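Local coordinates for endo-beta-1,4-glucanase (Bacillus licheniformis, PDB 2JEN), which hydrolyses the beta-1,4-linked glucan backbone of xyloglucan, a plant cell wall polysaccharide, as a family 12 endo-acting glycoside hydrolase, at residues N51-D56 with S84-Y89; A134-W139 with V238-E243; A155-L160 with V199-R204. The protein carries 1 engineered substitution. One frame throughout, in Å; residues are numbered along the deposited sequence. Where two conformers were deposited one is given.

Contact 1 (N51-D56 with S84-Y89). With XYS (alpha-D-xylopyranose), chain B; GLC (alpha-D-glucopyranose), chain C; GLC (alpha-D-glucopyranose), chain D; GLC (alpha-D-glucopyranose), chain E.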
loop_
_atom_site.group_PDB
_atom_site.type_symbol
_atom_site.label_atom_id
_atom_site.label_comp_id
_atom_site.label_asym_id
_atom_site.label_seq_id
_atom_site.Cartn_x
_atom_site.Cartn_y
_atom_site.Cartn_z
ATOM N N ASN A 51 4.670 -18.089 4.878
ATOM C CA ASN A 51 5.844 -18.456 5.677
ATOM C C ASN A 51 7.027 -17.594 5.294
ATOM O O ASN A 51 7.497 -17.678 4.166
ATOM C CB ASN A 51 6.152 -19.939 5.437
ATOM C CG ASN A 51 7.336 -20.450 6.189
ATOM O OD1 ASN A 51 8.156 -19.702 6.644
ATOM N ND2 ASN A 51 7.425 -21.766 6.286
ATOM N N VAL A 52 7.465 -16.743 6.231
ATOM C CA VAL A 52 8.545 -15.810 6.020
ATOM C C VAL A 52 9.682 -16.067 7.014
ATOM O O VAL A 52 10.270 -15.135 7.561
ATOM C CB VAL A 52 8.057 -14.349 6.043
ATOM C CG1 VAL A 52 7.098 -14.121 4.872
ATOM C CG2 VAL A 52 7.379 -13.946 7.360
ATOM N N TRP A 53 10.062 -17.340 7.171
ATOM C CA TRP A 53 10.929 -17.729 8.260
ATOM C C TRP A 53 12.325 -17.113 8.229
ATOM O O TRP A 53 12.975 -17.007 9.271
ATOM C CB TRP A 53 11.079 -19.233 8.337
ATOM C CG TRP A 53 11.823 -19.938 7.255
ATOM C CD1 TRP A 53 11.306 -20.471 6.094
ATOM C CD2 TRP A 53 13.210 -20.288 7.261
ATOM N NE1 TRP A 53 12.297 -21.123 5.398
ATOM C CE2 TRP A 53 13.454 -21.035 6.102
ATOM C CE3 TRP A 53 14.246 -20.085 8.173
ATOM C CZ2 TRP A 53 14.704 -21.564 5.802
ATOM C CZ3 TRP A 53 15.503 -20.596 7.868
ATOM C CH2 TRP A 53 15.709 -21.311 6.681
ATOM N N GLY A 54 12.792 -16.715 7.059
ATOM C CA GLY A 54 14.142 -16.205 6.869
ATOM C C GLY A 54 14.239 -14.714 6.712
ATOM O O GLY A 54 15.240 -14.210 6.231
ATOM N N ALA A 55 13.186 -13.987 7.093
ATOM C CA ALA A 55 13.065 -12.564 6.759
ATOM C C ALA A 55 13.606 -11.579 7.777
ATOM O O ALA A 55 13.621 -10.379 7.507
ATOM C CB ALA A 55 11.605 -12.266 6.506
ATOM N N ASP A 56 14.058 -12.049 8.947
ATOM C CA ASP A 56 14.335 -11.124 10.068
ATOM C C ASP A 56 15.354 -10.030 9.746
ATOM O O ASP A 56 15.252 -8.914 10.284
ATOM C CB ASP A 56 14.829 -11.873 11.339
ATOM C CG ASP A 56 13.781 -12.744 11.998
ATOM O OD1 ASP A 56 12.569 -12.616 11.725
ATOM O OD2 ASP A 56 14.242 -13.588 12.798
ATOM N N SER A 84 22.474 -15.855 -0.196
ATOM C CA SER A 84 22.171 -17.272 -0.374
ATOM C C SER A 84 21.309 -17.864 0.749
ATOM O O SER A 84 21.067 -19.055 0.793
ATOM C CB SER A 84 23.489 -18.054 -0.471
ATOM O OG SER A 84 24.135 -18.017 0.778
ATOM N N THR A 85 20.782 -17.027 1.629
ATOM C CA THR A 85 19.897 -17.483 2.664
ATOM C C THR A 85 18.464 -17.567 2.134
ATOM O O THR A 85 18.020 -16.721 1.385
ATOM C CB THR A 85 19.949 -16.566 3.857
ATOM O OG1 THR A 85 19.458 -15.322 3.474
ATOM C CG2 THR A 85 21.346 -16.360 4.427
ATOM N N VAL A 86 17.726 -18.580 2.546
ATOM C CA VAL A 86 16.307 -18.651 2.235
ATOM C C VAL A 86 15.564 -17.576 3.035
ATOM O O VAL A 86 15.692 -17.539 4.256
ATOM C CB VAL A 86 15.736 -20.046 2.568
ATOM C CG1 VAL A 86 14.215 -20.065 2.369
ATOM C CG2 VAL A 86 16.391 -21.130 1.711
ATOM N N LYS A 87 14.856 -16.677 2.334
ATOM C CA LYS A 87 14.102 -15.637 3.011
ATOM C C LYS A 87 12.724 -16.096 3.450
ATOM O O LYS A 87 12.212 -15.647 4.479
ATOM C CB LYS A 87 13.935 -14.402 2.135
ATOM C CG LYS A 87 15.258 -13.841 1.555
ATOM C CD LYS A 87 16.361 -13.689 2.580
ATOM C CE LYS A 87 17.647 -13.057 2.002
ATOM N NZ LYS A 87 18.304 -13.950 0.972
ATOM N N ALA A 88 12.124 -16.969 2.645
ATOM C CA ALA A 88 10.720 -17.309 2.807
ATOM C C ALA A 88 10.428 -18.625 2.100
ATOM O O ALA A 88 11.157 -19.002 1.161
ATOM C CB ALA A 88 9.840 -16.174 2.208
ATOM N N TYR A 89 9.359 -19.301 2.543
ATOM C CA TYR A 89 8.859 -20.499 1.887
ATOM C C TYR A 89 7.332 -20.427 1.879
ATOM O O TYR A 89 6.652 -21.228 2.532
ATOM C CB TYR A 89 9.358 -21.736 2.615
ATOM C CG TYR A 89 8.946 -23.088 2.031
ATOM C CD1 TYR A 89 9.247 -23.449 0.715
ATOM C CD2 TYR A 89 8.223 -24.000 2.776
ATOM C CE1 TYR A 89 8.929 -24.701 0.201
ATOM C CE2 TYR A 89 7.884 -25.247 2.273
ATOM C CZ TYR A 89 8.175 -25.562 0.962
ATOM O OH TYR A 89 7.858 -26.817 0.504
HETATM C C1 XYS B . 8.385 -19.245 11.728
HETATM C C2 XYS B . 8.408 -17.739 11.965
HETATM C C3 XYS B . 7.321 -17.025 11.151
HETATM C C4 XYS B . 7.343 -17.579 9.722
HETATM C C5 XYS B . 7.300 -19.111 9.630
HETATM O O2 XYS B . 8.183 -17.489 13.361
HETATM O O3 XYS B . 7.440 -15.587 11.111
HETATM O O4 XYS B . 6.330 -16.977 8.959
HETATM O O5 XYS B . 8.336 -19.625 10.391
HETATM C C1 GLC C . 11.952 -24.126 7.510
HETATM C C2 GLC C . 10.507 -23.933 7.925
HETATM C C3 GLC C . 10.397 -22.897 9.015
HETATM C C4 GLC C . 11.309 -23.326 10.164
HETATM C C5 GLC C . 12.748 -23.487 9.645
HETATM C C6 GLC C . 13.625 -24.048 10.774
HETATM O O2 GLC C . 9.651 -23.603 6.830
HETATM O O3 GLC C . 9.012 -22.727 9.361
HETATM O O4 GLC C . 11.335 -22.379 11.191
HETATM O O5 GLC C . 12.751 -24.482 8.641
HETATM O O6 GLC C . 14.533 -23.074 11.238
HETATM C C1 GLC D . 14.661 -27.115 4.089
HETATM C C2 GLC D . 15.104 -26.755 5.505
HETATM C C3 GLC D . 13.877 -26.513 6.344
HETATM C C4 GLC D . 13.109 -25.336 5.751
HETATM C C5 GLC D . 12.749 -25.764 4.322
HETATM C C6 GLC D . 11.810 -24.798 3.588
HETATM O O1 GLC D . 15.732 -27.424 3.242
HETATM O O2 GLC D . 15.826 -27.753 6.191
HETATM O O3 GLC D . 14.364 -26.366 7.679
HETATM O O4 GLC D . 11.911 -25.115 6.461
HETATM O O5 GLC D . 13.948 -25.985 3.593
HETATM O O6 GLC D . 12.322 -23.483 3.567
HETATM C C1 GLC E . 25.148 -22.971 0.896
HETATM C C2 GLC E . 24.627 -23.669 2.134
HETATM C C3 GLC E . 23.325 -24.420 1.858
HETATM C C4 GLC E . 22.319 -23.516 1.139
HETATM C C5 GLC E . 22.985 -22.902 -0.079
HETATM C C6 GLC E . 22.058 -21.911 -0.799
HETATM O O1 GLC E . 26.194 -22.092 1.273
HETATM O O2 GLC E . 25.579 -24.637 2.549
HETATM O O3 GLC E . 22.761 -24.914 3.051
HETATM O O4 GLC E . 21.222 -24.286 0.669
HETATM O O5 GLC E . 24.125 -22.164 0.344
HETATM O O6 GLC E . 22.820 -21.286 -1.828
HETATM O O HOH W 1 17.886 -15.306 5.722
#

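Contact 2 (A134-W139 with V238-E243). With GLC (alpha-D-glucopyranose), chain D; GLC (alpha-D-glucopyranose), chain F.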
loop_
_atom_site.group_PDB
_atom_site.type_symbol
_atom_site.label_atom_id
_atom_site.label_comp_id
_atom_site.label_asym_id
_atom_site.label_seq_id
_atom_site.Cartn_x
_atom_site.Cartn_y
_atom_site.Cartn_z
ATOM N N ALA A 134 10.914 -24.387 -6.682
ATOM C CA ALA A 134 9.600 -24.892 -6.356
ATOM C C ALA A 134 9.843 -26.296 -5.832
ATOM O O ALA A 134 10.449 -27.124 -6.549
ATOM C CB ALA A 134 8.667 -24.904 -7.550
ATOM N N ALA A 135 9.455 -26.569 -4.603
ATOM C CA ALA A 135 9.876 -27.775 -3.921
ATOM C C ALA A 135 8.852 -28.290 -2.929
ATOM O O ALA A 135 8.265 -27.496 -2.168
ATOM C CB ALA A 135 11.207 -27.554 -3.186
ATOM N N TYR A 136 8.685 -29.615 -2.894
ATOM C CA TYR A 136 8.065 -30.266 -1.777
ATOM C C TYR A 136 9.004 -30.248 -0.592
ATOM O O TYR A 136 10.224 -30.386 -0.766
ATOM C CB TYR A 136 7.727 -31.714 -2.064
ATOM C CG TYR A 136 6.521 -31.903 -2.945
ATOM C CD1 TYR A 136 5.241 -31.916 -2.410
ATOM C CD2 TYR A 136 6.641 -32.038 -4.340
ATOM C CE1 TYR A 136 4.138 -32.061 -3.213
ATOM C CE2 TYR A 136 5.531 -32.175 -5.151
ATOM C CZ TYR A 136 4.262 -32.207 -4.584
ATOM O OH TYR A 136 3.139 -32.371 -5.390
ATOM N N ASP A 137 8.434 -30.128 0.593
ATOM C CA ASP A 137 9.157 -30.251 1.873
ATOM C C ASP A 137 8.372 -31.203 2.737
ATOM O O ASP A 137 7.186 -30.961 3.033
ATOM C CB ASP A 137 9.302 -28.887 2.556
ATOM C CG ASP A 137 10.455 -28.787 3.524
ATOM O OD1 ASP A 137 11.475 -29.491 3.403
ATOM O OD2 ASP A 137 10.400 -27.929 4.396
ATOM N N ILE A 138 8.976 -32.355 3.034
ATOM C CA ILE A 138 8.338 -33.419 3.777
ATOM C C ILE A 138 9.056 -33.555 5.109
ATOM O O ILE A 138 10.275 -33.708 5.147
ATOM C CB ILE A 138 8.415 -34.735 2.983
ATOM C CG1 ILE A 138 7.733 -34.620 1.610
ATOM C CG2 ILE A 138 7.844 -35.912 3.786
ATOM C CD1 ILE A 138 8.607 -34.817 0.432
ATOM N N TRP A 139 8.318 -33.444 6.214
ATOM C CA TRP A 139 8.879 -33.473 7.548
ATOM C C TRP A 139 8.605 -34.805 8.206
ATOM O O TRP A 139 7.498 -35.338 8.089
ATOM C CB TRP A 139 8.285 -32.377 8.412
ATOM C CG TRP A 139 8.661 -31.011 8.020
ATOM C CD1 TRP A 139 7.842 -30.032 7.496
ATOM C CD2 TRP A 139 9.960 -30.424 8.162
ATOM N NE1 TRP A 139 8.575 -28.887 7.296
ATOM C CE2 TRP A 139 9.878 -29.105 7.708
ATOM C CE3 TRP A 139 11.185 -30.890 8.638
ATOM C CZ2 TRP A 139 10.955 -28.262 7.726
ATOM C CZ3 TRP A 139 12.246 -30.040 8.663
ATOM C CH2 TRP A 139 12.141 -28.740 8.220
ATOM N N VAL A 238 3.429 -32.995 4.407
ATOM C CA VAL A 238 3.854 -32.780 3.035
ATOM C C VAL A 238 3.456 -31.361 2.694
ATOM O O VAL A 238 2.279 -30.993 2.798
ATOM C CB VAL A 238 3.231 -33.773 2.047
ATOM C CG1 VAL A 238 3.554 -33.414 0.617
ATOM C CG2 VAL A 238 3.684 -35.210 2.386
ATOM N N GLU A 239 4.455 -30.586 2.322
ATOM C CA GLU A 239 4.286 -29.181 1.967
ATOM C C GLU A 239 4.791 -28.970 0.555
ATOM O O GLU A 239 5.683 -29.705 0.102
ATOM C CB GLU A 239 5.070 -28.272 2.928
ATOM C CG GLU A 239 4.901 -28.635 4.373
ATOM C CD GLU A 239 5.543 -27.713 5.372
ATOM O OE1 GLU A 239 6.203 -26.733 4.982
ATOM O OE2 GLU A 239 5.384 -28.001 6.582
ATOM N N PHE A 240 4.279 -27.973 -0.146
ATOM C CA PHE A 240 4.800 -27.605 -1.458
ATOM C C PHE A 240 4.867 -26.099 -1.516
ATOM O O PHE A 240 3.882 -25.416 -1.210
ATOM C CB PHE A 240 3.910 -28.094 -2.592
ATOM C CG PHE A 240 4.403 -27.683 -3.956
ATOM C CD1 PHE A 240 3.898 -26.571 -4.574
ATOM C CD2 PHE A 240 5.411 -28.394 -4.590
ATOM C CE1 PHE A 240 4.390 -26.169 -5.809
ATOM C CE2 PHE A 240 5.912 -27.996 -5.795
ATOM C CZ PHE A 240 5.388 -26.892 -6.423
ATOM N N GLY A 241 6.020 -25.566 -1.910
ATOM C CA GLY A 241 6.126 -24.123 -2.001
ATOM C C GLY A 241 7.343 -23.681 -2.732
ATOM O O GLY A 241 7.972 -24.488 -3.440
ATOM N N THR A 242 7.633 -22.386 -2.652
ATOM C CA THR A 242 8.792 -21.811 -3.317
ATOM C C THR A 242 9.721 -21.242 -2.273
ATOM O O THR A 242 9.390 -20.258 -1.634
ATOM C CB THR A 242 8.395 -20.731 -4.325
ATOM O OG1 THR A 242 7.663 -19.710 -3.637
ATOM C CG2 THR A 242 7.523 -21.241 -5.466
ATOM N N GLU A 243 10.922 -21.791 -2.114
ATOM C CA GLU A 243 11.934 -21.094 -1.312
ATOM C C GLU A 243 12.436 -19.957 -2.148
ATOM O O GLU A 243 12.813 -20.143 -3.311
ATOM C CB GLU A 243 13.112 -21.985 -0.942
ATOM C CG GLU A 243 12.767 -23.151 -0.023
ATOM C CD GLU A 243 13.978 -23.923 0.437
ATOM O OE1 GLU A 243 14.669 -24.508 -0.395
ATOM O OE2 GLU A 243 14.247 -23.937 1.653
HETATM C C1 GLC D . 14.661 -27.115 4.089
HETATM C C2 GLC D . 15.104 -26.755 5.505
HETATM C C3 GLC D . 13.877 -26.513 6.344
HETATM C C4 GLC D . 13.109 -25.336 5.751
HETATM C C5 GLC D . 12.749 -25.764 4.322
HETATM C C6 GLC D . 11.810 -24.798 3.588
HETATM O O1 GLC D . 15.732 -27.424 3.242
HETATM O O2 GLC D . 15.826 -27.753 6.191
HETATM O O3 GLC D . 14.364 -26.366 7.679
HETATM O O4 GLC D . 11.911 -25.115 6.461
HETATM O O5 GLC D . 13.948 -25.985 3.593
HETATM O O6 GLC D . 12.322 -23.483 3.567
HETATM C C1 GLC F . 19.927 -24.019 1.247
HETATM C C2 GLC F . 18.911 -24.867 0.521
HETATM C C3 GLC F . 17.547 -24.775 1.161
HETATM C C4 GLC F . 17.603 -24.960 2.679
HETATM C C5 GLC F . 18.732 -24.085 3.250
HETATM C C6 GLC F . 18.905 -24.344 4.744
HETATM O O2 GLC F . 18.804 -24.414 -0.812
HETATM O O3 GLC F . 16.728 -25.774 0.610
HETATM O O4 GLC F . 16.331 -24.657 3.252
HETATM O O5 GLC F . 19.948 -24.412 2.618
HETATM O O6 GLC F . 19.707 -23.303 5.305
HETATM O O HOH W 2 8.797 -26.139 5.726
#

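Contact 3 (A155-L160 with V199-R204). Engineered in segment 155-160: Ala-155 (natural residue Glu). With GLC (alpha-D-glucopyranose), chain D; GLC (alpha-D-glucopyranose), chain F.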
loop_
_atom_site.group_PDB
_atom_site.type_symbol
_atom_site.label_atom_id
_atom_site.label_comp_id
_atom_site.label_asym_id
_atom_site.label_seq_id
_atom_site.Cartn_x
_atom_site.Cartn_y
_atom_site.Cartn_z
ATOM N N ALA A 155 14.117 -33.989 7.036
ATOM C CA ALA A 155 13.420 -33.310 5.971
ATOM C C ALA A 155 13.774 -33.960 4.652
ATOM O O ALA A 155 14.961 -34.234 4.397
ATOM C CB ALA A 155 13.783 -31.838 5.916
ATOM N N ILE A 156 12.768 -34.151 3.789
ATOM C CA ILE A 156 12.977 -34.555 2.418
ATOM C C ILE A 156 12.450 -33.443 1.519
ATOM O O ILE A 156 11.325 -32.998 1.717
ATOM C CB ILE A 156 12.265 -35.867 2.116
ATOM C CG1 ILE A 156 12.771 -36.974 3.022
ATOM C CG2 ILE A 156 12.377 -36.213 0.635
ATOM C CD1 ILE A 156 11.869 -38.259 2.919
ATOM N N MET A 157 13.260 -32.978 0.592
ATOM C CA MET A 157 12.851 -31.975 -0.361
ATOM C C MET A 157 12.844 -32.562 -1.765
ATOM O O MET A 157 13.741 -33.332 -2.144
ATOM C CB MET A 157 13.803 -30.797 -0.346
ATOM C CG MET A 157 14.000 -30.194 0.994
ATOM S SD MET A 157 14.725 -28.562 0.870
ATOM C CE MET A 157 13.281 -27.565 0.446
ATOM N N ILE A 158 11.859 -32.199 -2.557
ATOM C CA ILE A 158 11.732 -32.648 -3.937
ATOM C C ILE A 158 11.527 -31.418 -4.778
ATOM O O ILE A 158 10.420 -30.847 -4.790
ATOM C CB ILE A 158 10.627 -33.702 -4.124
ATOM C CG1 ILE A 158 10.771 -34.870 -3.142
ATOM C CG2 ILE A 158 10.605 -34.166 -5.595
ATOM C CD1 ILE A 158 9.675 -35.877 -3.173
ATOM N N TRP A 159 12.565 -30.991 -5.465
ATOM C CA TRP A 159 12.554 -29.753 -6.225
ATOM C C TRP A 159 12.114 -30.003 -7.668
ATOM O O TRP A 159 12.780 -30.722 -8.425
ATOM C CB TRP A 159 13.916 -29.053 -6.270
ATOM C CG TRP A 159 14.548 -28.672 -4.967
ATOM C CD1 TRP A 159 14.402 -29.253 -3.735
ATOM C CD2 TRP A 159 15.528 -27.650 -4.816
ATOM N NE1 TRP A 159 15.209 -28.612 -2.817
ATOM C CE2 TRP A 159 15.916 -27.633 -3.466
ATOM C CE3 TRP A 159 16.110 -26.751 -5.690
ATOM C CZ2 TRP A 159 16.869 -26.743 -2.970
ATOM C CZ3 TRP A 159 17.060 -25.850 -5.186
ATOM C CH2 TRP A 159 17.428 -25.881 -3.837
ATOM N N LEU A 160 10.989 -29.408 -8.043
ATOM C CA LEU A 160 10.489 -29.435 -9.406
ATOM C C LEU A 160 11.021 -28.284 -10.227
ATOM O O LEU A 160 10.978 -28.332 -11.454
ATOM C CB LEU A 160 8.975 -29.434 -9.403
ATOM C CG LEU A 160 8.282 -30.584 -8.696
ATOM C CD1 LEU A 160 6.756 -30.506 -8.852
ATOM C CD2 LEU A 160 8.813 -31.975 -9.105
ATOM N N VAL A 199 18.740 -33.545 5.993
ATOM C CA VAL A 199 17.997 -33.028 4.857
ATOM C C VAL A 199 18.466 -33.783 3.611
ATOM O O VAL A 199 19.652 -33.786 3.257
ATOM C CB VAL A 199 18.103 -31.481 4.731
ATOM C CG1 VAL A 199 19.543 -30.971 4.685
ATOM C CG2 VAL A 199 17.238 -31.002 3.535
ATOM N N PHE A 200 17.502 -34.402 2.953
ATOM C CA PHE A 200 17.700 -35.150 1.758
ATOM C C PHE A 200 16.958 -34.448 0.631
ATOM O O PHE A 200 15.718 -34.317 0.715
ATOM C CB PHE A 200 17.148 -36.568 1.892
ATOM C CG PHE A 200 17.658 -37.309 3.100
ATOM C CD1 PHE A 200 18.869 -37.954 3.065
ATOM C CD2 PHE A 200 16.893 -37.400 4.248
ATOM C CE1 PHE A 200 19.315 -38.642 4.180
ATOM C CE2 PHE A 200 17.318 -38.114 5.347
ATOM C CZ PHE A 200 18.551 -38.753 5.307
ATOM N N SER A 201 17.696 -33.955 -0.341
ATOM C CA SER A 201 17.095 -33.171 -1.444
ATOM C C SER A 201 17.225 -33.909 -2.745
ATOM O O SER A 201 18.292 -34.408 -3.078
ATOM C CB SER A 201 17.744 -31.788 -1.591
ATOM O OG SER A 201 17.681 -31.066 -0.358
ATOM N N PHE A 202 16.129 -33.954 -3.479
ATOM C CA PHE A 202 16.016 -34.530 -4.808
ATOM C C PHE A 202 15.698 -33.402 -5.787
ATOM O O PHE A 202 14.638 -32.798 -5.687
ATOM C CB PHE A 202 14.869 -35.547 -4.835
ATOM C CG PHE A 202 15.079 -36.726 -3.945
ATOM C CD1 PHE A 202 14.822 -36.647 -2.577
ATOM C CD2 PHE A 202 15.589 -37.930 -4.450
ATOM C CE1 PHE A 202 15.056 -37.729 -1.734
ATOM C CE2 PHE A 202 15.787 -39.016 -3.601
ATOM C CZ PHE A 202 15.547 -38.936 -2.268
ATOM N N ILE A 203 16.649 -33.077 -6.657
ATOM C CA ILE A 203 16.501 -31.950 -7.586
ATOM C C ILE A 203 16.310 -32.463 -8.992
ATOM O O ILE A 203 17.187 -33.130 -9.553
ATOM C CB ILE A 203 17.680 -30.951 -7.502
ATOM C CG1 ILE A 203 17.690 -30.309 -6.115
ATOM C CG2 ILE A 203 17.601 -29.863 -8.641
ATOM C CD1 ILE A 203 18.777 -29.312 -5.890
ATOM N N ARG A 204 15.165 -32.203 -9.574
ATOM C CA ARG A 204 14.899 -32.751 -10.907
ATOM C C ARG A 204 15.935 -32.275 -11.862
ATOM O O ARG A 204 16.371 -31.148 -11.791
ATOM C CB ARG A 204 13.479 -32.395 -11.378
ATOM C CG ARG A 204 12.972 -33.330 -12.467
ATOM C CD ARG A 204 11.541 -32.960 -12.836
ATOM N NE ARG A 204 10.992 -33.835 -13.894
ATOM C CZ ARG A 204 11.080 -33.612 -15.197
ATOM N NH1 ARG A 204 11.690 -32.571 -15.710
ATOM N NH2 ARG A 204 10.528 -34.509 -16.038
HETATM C C1 GLC D . 14.661 -27.115 4.089
HETATM C C2 GLC D . 15.104 -26.755 5.505
HETATM C C3 GLC D . 13.877 -26.513 6.344
HETATM C C4 GLC D . 13.109 -25.336 5.751
HETATM C C5 GLC D . 12.749 -25.764 4.322
HETATM C C6 GLC D . 11.810 -24.798 3.588
HETATM O O1 GLC D . 15.732 -27.424 3.242
HETATM O O2 GLC D . 15.826 -27.753 6.191
HETATM O O3 GLC D . 14.364 -26.366 7.679
HETATM O O4 GLC D . 11.911 -25.115 6.461
HETATM O O5 GLC D . 13.948 -25.985 3.593
HETATM O O6 GLC D . 12.322 -23.483 3.567
HETATM C C1 GLC F . 19.927 -24.019 1.247
HETATM C C2 GLC F . 18.911 -24.867 0.521
HETATM C C3 GLC F . 17.547 -24.775 1.161
HETATM C C4 GLC F . 17.603 -24.960 2.679
HETATM C C5 GLC F . 18.732 -24.085 3.250
HETATM C C6 GLC F . 18.905 -24.344 4.744
HETATM O O2 GLC F . 18.804 -24.414 -0.812
HETATM O O3 GLC F . 16.728 -25.774 0.610
HETATM O O4 GLC F . 16.331 -24.657 3.252
HETATM O O5 GLC F . 19.948 -24.412 2.618
HETATM O O6 GLC F . 19.707 -23.303 5.305
#

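Contact 1 (N51-D56 with S84-Y89)
Trp-53 and Val-86 meet where two loops close on each other beside a bound xyloglucan fragment. CG of Trp-53 stands between its own backbone N and carbonyl carbon (chi1 69°), a torsion that swings the indole over towards the 84-89 loop. CB of Trp-53 rests 3.4 Å from O5 of the chain B xylose. Its CG comes next, 3.7 Å from C3 of the chain C glucose, and CD1 passes both the O2 hydroxyl of that sugar and CB of Tyr-89. NE1 donates to O6 of the chain D glucose at 3.0 Å, and nearby on the six-membered ring CZ2 of Trp-53 lies 3.7 Å from CB of Val-86. The ring is thus sandwiched: C1 of the chain C glucose sits over one face, displaced towards the rim, and O of Val-86 over the opposite one. Gly-54 follows in the type I turn Val-52 to Ala-55. Its N makes a weak hydrogen bond to Lys-87 O, and its CA sends an almost straight C-H to Val-86 O (3.3 Å, 174° at the hydrogen). At the start of the 51-56 loop, Tyr-89 N donates to Asn-51 O from above the carbonyl plane, and Val-52 N to O4 of the chain B xylose, nearly straight (172°). ND2 of Asn-51 bonds O2 of the chain C glucose at 2.9 Å, and its OD1 takes a weak bond from Trp-53 N that helps fix the amide. An aromatic platform on a turn, flanked by an amide and a backbone N-H that bond sugar hydroxyls, is typical of a carbohydrate-binding cleft, here that of family 12.

Contact 2 (A134-W139 with V238-E243)
Ala-135 with Gly-241 and Asp-137 with Glu-239 are the hydrogen-bonded pairs of an antiparallel ladder whose short strand axes approach to 4.4 Å, with 159° between their N-to-C directions. Between and beyond them, Tyr-136 opposite Phe-240 and Ile-138 opposite Val-238 form the non-hydrogen-bonded pairs. These four side chains share one face of the sheet, which is largely apolar where the strands meet. An edge of the Phe-240 ring stands on the face of Tyr-136, CD2 lying 3.7 Å above the plane over its centre, in a T-shaped pair with planes 61° apart. Val-238 reaches the same tyrosine from another quarter, CG1 to CD1 at 3.8 Å, while its CG2 branch lies beside CG1 of Ile-138. Strands 118-128 and 247-260 cover this side.

The face of Asp-137 and Glu-239 is quite different. Glu-239, extended beyond CG, sets its carboxylate at the pyrrole edge of Trp-139, OE2 3.3 Å from CD1, the two planes 67° apart; OE2 is bonded by His-97 and Ser-237. A water accepts from Trp-139 NE1 and lies within bonding distance of Asp-137 OD2 and Glu-239 OE1, though it has more acceptors in reach than protons. At the other end of the indole, CH2 of Trp-139 lies 3.3 Å from O3 of the chain D glucose. Glu-243, past the paired residues, receives O3 of the chain F glucose on OE1 (2.6 Å) and O6 of the chain D glucose on OE2 (2.8 Å).

The chemistry is therefore split by the sheet: one face is mostly hydrophobic core, the other a polar wall whose carboxylates are met by water, His-97, Ser-237 and sugar hydroxyls, with Asp-137, Trp-139 and Glu-243 against the glucan and Glu-239 behind.

Contact 3 (A155-L160 with V199-R204)
Trp-159 and Ile-203 stand side by side on one face of a parallel strand pair. Ile-203, in the conformer described, lies against one face of the indole: its CD1 comes 3.8 Å from the centre of the six-membered ring of Trp-159, only 14° off the normal, a CH-pi contact, and its CG1 sits near CD2. The far rim of the ring faces the ligand, with O2 of the chain F glucose at its edge, 3.6 Å from CH2 of Trp-159. NE1 of Trp-159 is buried here and finds no polar partner.

Phe-202 points to the other face. Its CD1 edge meets Met-157 O in the plane of the ring at 3.5 Å, while CE1 touches CG2 of Ile-156 at 3.9 Å. Phe-218 of helix 215-225 adds an edge-to-face ring pair.

Met-157 returns to the tryptophan's side. CB packs near Ser-201 OG, SD approaches both O1 of the chain D glucose and O3 of the chain F glucose, and a bend at the last torsion (chi3 80°) carries CE of Met-157 to 3.6 Å from O5 of the chain D glucose. Ala-155, an engineered replacement of the natural glutamate, ends the row with CB near Val-199 CG2.

Five nearly straight backbone bonds alternate between the strands. Such a parallel pair inside an otherwise largely antiparallel sheet, one face on a helix and the other lining the glycan cleft, belongs to the beta-jelly-roll of family 12.

All three contacts are buried, but contact 2 lies at the centre of the chain, contact 3 about 9 Å and contact 1 about 13 Å from it, centre to centre. Contacts 2 and 3 belong to one sheet, whose strands 131-141 and 154-163 are neighbours, Ile-138 N probably bonding Ile-156 O. Contact 1 joins loops instead, and reaches contact 2 through Tyr-89, whose OH probably bonds Ala-135 O. The chain D glucose touches all three. The chemistry follows position: loop turns with an aromatic platform at contact 1, antiparallel pairing and carboxylates at contact 2, parallel pairing and mostly apolar side chains at contact 3.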